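Local coordinates for protein NADPH-flavin oxidoreductase (Vibrio parahaemolyticus serotype O3:K6, PDB 5UU6) that binds flavin mononucleotide as a nitroreductase-family flavoprotein and probably uses NADPH to reduce flavins or nitro compounds, at residues S61-F66 and D143-L148. Numbering follows the deposited sequence. Where two conformers were deposited one is given.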
ATOM      1  N   SER A  61     -21.666  13.257   6.072  1.00 21.54           N
ATOM      2  CA  SER A  61     -22.101  14.237   5.081  1.00 22.11           C
ATOM      3  C   SER A  61     -20.964  15.170   4.689  1.00 21.44           C
ATOM      4  O   SER A  61     -20.734  15.431   3.503  1.00 25.84           O
ATOM      5  CB  SER A  61     -23.265  15.062   5.636  1.00 23.85           C
ATOM      6  OG  SER A  61     -23.900  15.686   4.565  1.00 39.47           O
ATOM      7  N   GLN A  62     -20.273  15.719   5.687  0.53 21.43           N
ATOM      8  CA  GLN A  62     -19.153  16.616   5.421  0.53 20.93           C
ATOM      9  C   GLN A  62     -18.083  15.914   4.603  0.53 20.18           C
ATOM     10  O   GLN A  62     -17.574  16.466   3.618  0.53 19.12           O
ATOM     11  CB  GLN A  62     -18.575  17.122   6.740  0.53 21.24           C
ATOM     12  CG  GLN A  62     -19.410  18.228   7.362  0.53 27.62           C
ATOM     13  CD  GLN A  62     -19.351  19.505   6.536  0.53 28.53           C
ATOM     14  OE1 GLN A  62     -18.362  20.245   6.585  0.53 28.77           O
ATOM     15  NE2 GLN A  62     -20.406  19.760   5.756  0.53 24.16           N
ATOM     16  N   LEU A  63     -17.752  14.676   4.981  1.00 18.60           N
ATOM     17  CA  LEU A  63     -16.699  13.946   4.277  1.00 23.03           C
ATOM     18  C   LEU A  63     -17.115  13.682   2.845  1.00 22.82           C
ATOM     19  O   LEU A  63     -16.290  13.739   1.920  1.00 21.51           O
ATOM     20  CB  LEU A  63     -16.385  12.638   5.006  1.00 17.38           C
ATOM     21  CG  LEU A  63     -15.592  12.837   6.313  1.00 22.00           C
ATOM     22  CD1 LEU A  63     -15.628  11.614   7.183  1.00 16.44           C
ATOM     23  CD2 LEU A  63     -14.130  13.242   6.030  1.00 20.54           C
ATOM     24  N   ALA A  64     -18.400  13.393   2.646  1.00 19.03           N
ATOM     25  CA  ALA A  64     -18.897  13.215   1.296  1.00 21.28           C
ATOM     26  C   ALA A  64     -18.604  14.453   0.462  1.00 24.07           C
ATOM     27  O   ALA A  64     -18.118  14.354  -0.672  1.00 25.83           O
ATOM     28  CB  ALA A  64     -20.405  12.918   1.337  1.00 19.95           C
ATOM     29  N   LYS A  65     -18.912  15.633   1.015  1.00 25.49           N
ATOM     30  CA  LYS A  65     -18.642  16.885   0.316  1.00 26.06           C
ATOM     31  C   LYS A  65     -17.153  17.045   0.022  1.00 28.04           C
ATOM     32  O   LYS A  65     -16.768  17.316  -1.122  1.00 22.29           O
ATOM     33  CB  LYS A  65     -19.167  18.071   1.137  1.00 26.21           C
ATOM     34  CG  LYS A  65     -18.739  19.421   0.609  1.00 33.13           C
ATOM     35  CD  LYS A  65     -19.573  20.578   1.210  1.00 37.15           C
ATOM     36  N   PHE A  66     -16.304  16.873   1.049  1.00 18.06           N
ATOM     37  CA  PHE A  66     -14.863  17.090   0.915  1.00 18.82           C
ATOM     38  C   PHE A  66     -14.200  16.124  -0.073  1.00 22.33           C
ATOM     39  O   PHE A  66     -13.151  16.449  -0.656  1.00 22.26           O
ATOM     40  CB  PHE A  66     -14.187  16.958   2.282  1.00 23.97           C
ATOM     41  CG  PHE A  66     -14.490  18.069   3.225  1.00 25.17           C
ATOM     42  CD1 PHE A  66     -14.703  19.359   2.752  1.00 23.08           C
ATOM     43  CD2 PHE A  66     -14.524  17.846   4.590  1.00 24.84           C
ATOM     44  CE1 PHE A  66     -14.979  20.403   3.618  1.00 24.67           C
ATOM     45  CE2 PHE A  66     -14.790  18.904   5.462  1.00 25.64           C
ATOM     46  CZ  PHE A  66     -15.017  20.179   4.967  1.00 24.35           C
ATOM     47  N   ASP A 143      -8.679  16.675   7.743  1.00 15.89           N
ATOM     48  CA  ASP A 143      -7.809  16.605   8.907  1.00 16.16           C
ATOM     49  C   ASP A 143      -8.421  17.318  10.111  1.00 22.02           C
ATOM     50  O   ASP A 143      -8.482  16.762  11.216  1.00 25.78           O
ATOM     51  CB  ASP A 143      -6.451  17.214   8.492  1.00 19.21           C
ATOM     52  CG  ASP A 143      -5.340  16.948   9.493  1.00 19.51           C
ATOM     53  OD1 ASP A 143      -5.386  17.572  10.560  1.00 20.10           O
ATOM     54  OD2 ASP A 143      -4.423  16.113   9.208  1.00 17.62           O
ATOM     55  N   GLU A 144      -8.876  18.564   9.925  1.00 19.28           N
ATOM     56  CA  GLU A 144      -9.455  19.288  11.052  1.00 19.68           C
ATOM     57  C   GLU A 144     -10.751  18.622  11.505  1.00 33.75           C
ATOM     58  O   GLU A 144     -11.043  18.567  12.702  1.00 20.92           O
ATOM     59  CB  GLU A 144      -9.693  20.763  10.674  1.00 21.09           C
ATOM     60  CG  GLU A 144      -8.386  21.492  10.285  1.00 33.32           C
ATOM     61  CD  GLU A 144      -8.582  22.830   9.564  1.00 41.20           C
ATOM     62  OE1 GLU A 144      -7.557  23.453   9.184  1.00 39.34           O
ATOM     63  OE2 GLU A 144      -9.752  23.264   9.384  1.00 47.78           O
ATOM     64  N   LEU A 145     -11.539  18.107  10.562  1.00 19.41           N
ATOM     65  CA  LEU A 145     -12.810  17.494  10.925  1.00 21.41           C
ATOM     66  C   LEU A 145     -12.607  16.247  11.790  1.00 20.83           C
ATOM     67  O   LEU A 145     -13.408  15.978  12.684  1.00 21.91           O
ATOM     68  CB  LEU A 145     -13.589  17.159   9.640  1.00 25.26           C
ATOM     69  CG  LEU A 145     -14.927  16.432   9.814  1.00 27.16           C
ATOM     70  CD1 LEU A 145     -16.074  17.373  10.357  1.00 30.43           C
ATOM     71  CD2 LEU A 145     -15.360  15.677   8.586  1.00 22.27           C
ATOM     72  N   LEU A 146     -11.533  15.488  11.562  1.00 21.24           N
ATOM     73  CA  LEU A 146     -11.296  14.263  12.319  1.00 21.80           C
ATOM     74  C   LEU A 146     -10.416  14.491  13.539  1.00 22.65           C
ATOM     75  O   LEU A 146     -10.073  13.515  14.216  1.00 19.83           O
ATOM     76  CB  LEU A 146     -10.656  13.190  11.434  1.00 13.91           C
ATOM     77  CG  LEU A 146     -11.464  12.797  10.192  1.00 23.53           C
ATOM     78  CD1 LEU A 146     -10.725  11.762   9.360  1.00 20.03           C
ATOM     79  CD2 LEU A 146     -12.861  12.299  10.526  1.00 19.44           C
ATOM     80  N   GLY A 147     -10.041  15.741  13.813  1.00 25.16           N
ATOM     81  CA  GLY A 147      -9.239  16.088  14.979  1.00 22.61           C
ATOM     82  C   GLY A 147      -7.853  15.477  15.001  1.00 26.90           C
ATOM     83  O   GLY A 147      -7.377  15.073  16.071  1.00 22.62           O
ATOM     84  N   LEU A 148      -7.175  15.396  13.820  1.00 20.68           N
ATOM     85  CA  LEU A 148      -5.876  14.722  13.840  1.00 25.18           C
ATOM     86  C   LEU A 148      -4.811  15.612  14.482  1.00 27.31           C
ATOM     87  O   LEU A 148      -4.748  16.812  14.194  1.00 26.33           O
ATOM     88  CB  LEU A 148      -5.441  14.349  12.434  1.00 21.00           C
ATOM     89  CG  LEU A 148      -6.440  13.518  11.639  1.00 21.44           C
ATOM     90  CD1 LEU A 148      -5.815  13.257  10.290  1.00 24.58           C
ATOM     91  CD2 LEU A 148      -6.707  12.214  12.382  1.00 15.23           C
TER
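Leu-145 reaches across to helix 57-66 with a single methyl: its CD2 lies 3.6 Å from CG of Leu-63 and 3.7 Å from CD2 of the same residue, the two leucine side chains crossing at a slant. That methyl also comes 4.0 Å from CB of Gln-62, at the root of the glutamine side chain, so it sits over two consecutive residues of the helix. The side chain of Leu-145 leaves the backbone toward helix 57-66, and with CG anti to N (chi1 177°) the branch continues in that direction. Farther along, CD1 of Leu-63 makes a looser approach to CD2 of Leu-146, at 4.4 Å. No hydrogen bond joins the two segments; the contact is apolar packing between side chains, with the nearest CA atoms, those of Gln-62 and Leu-145, 8.4 Å apart.

Within the nitroreductase fold these helices, 57-66 and 139-145, flank the antiparallel sheet, and Leu-63 and Leu-146 pass inward to Phe-79 and Val-81 on strand 78-85, while both touch Val-54. The side chain of Leu-63 is about 11 Å from the bound flavin mononucleotide, so it does not touch the cofactor. Helix 139-145 ends here in a Schellman motif: Gly-147 takes positive phi (63°), with its N bonded to O of Glu-144 at 3.2 Å and N of Leu-148 bonded to O of Asp-143 at 3.2 Å. Lys-59 NZ, from helix 57-66, hydrogen-bonds to the carbonyl O of Leu-145, and Asn-138 ND2, just ahead of helix 139-145, to that of Phe-66. Beyond Leu-146, Asn-182 of the second subunit packs against its side chain.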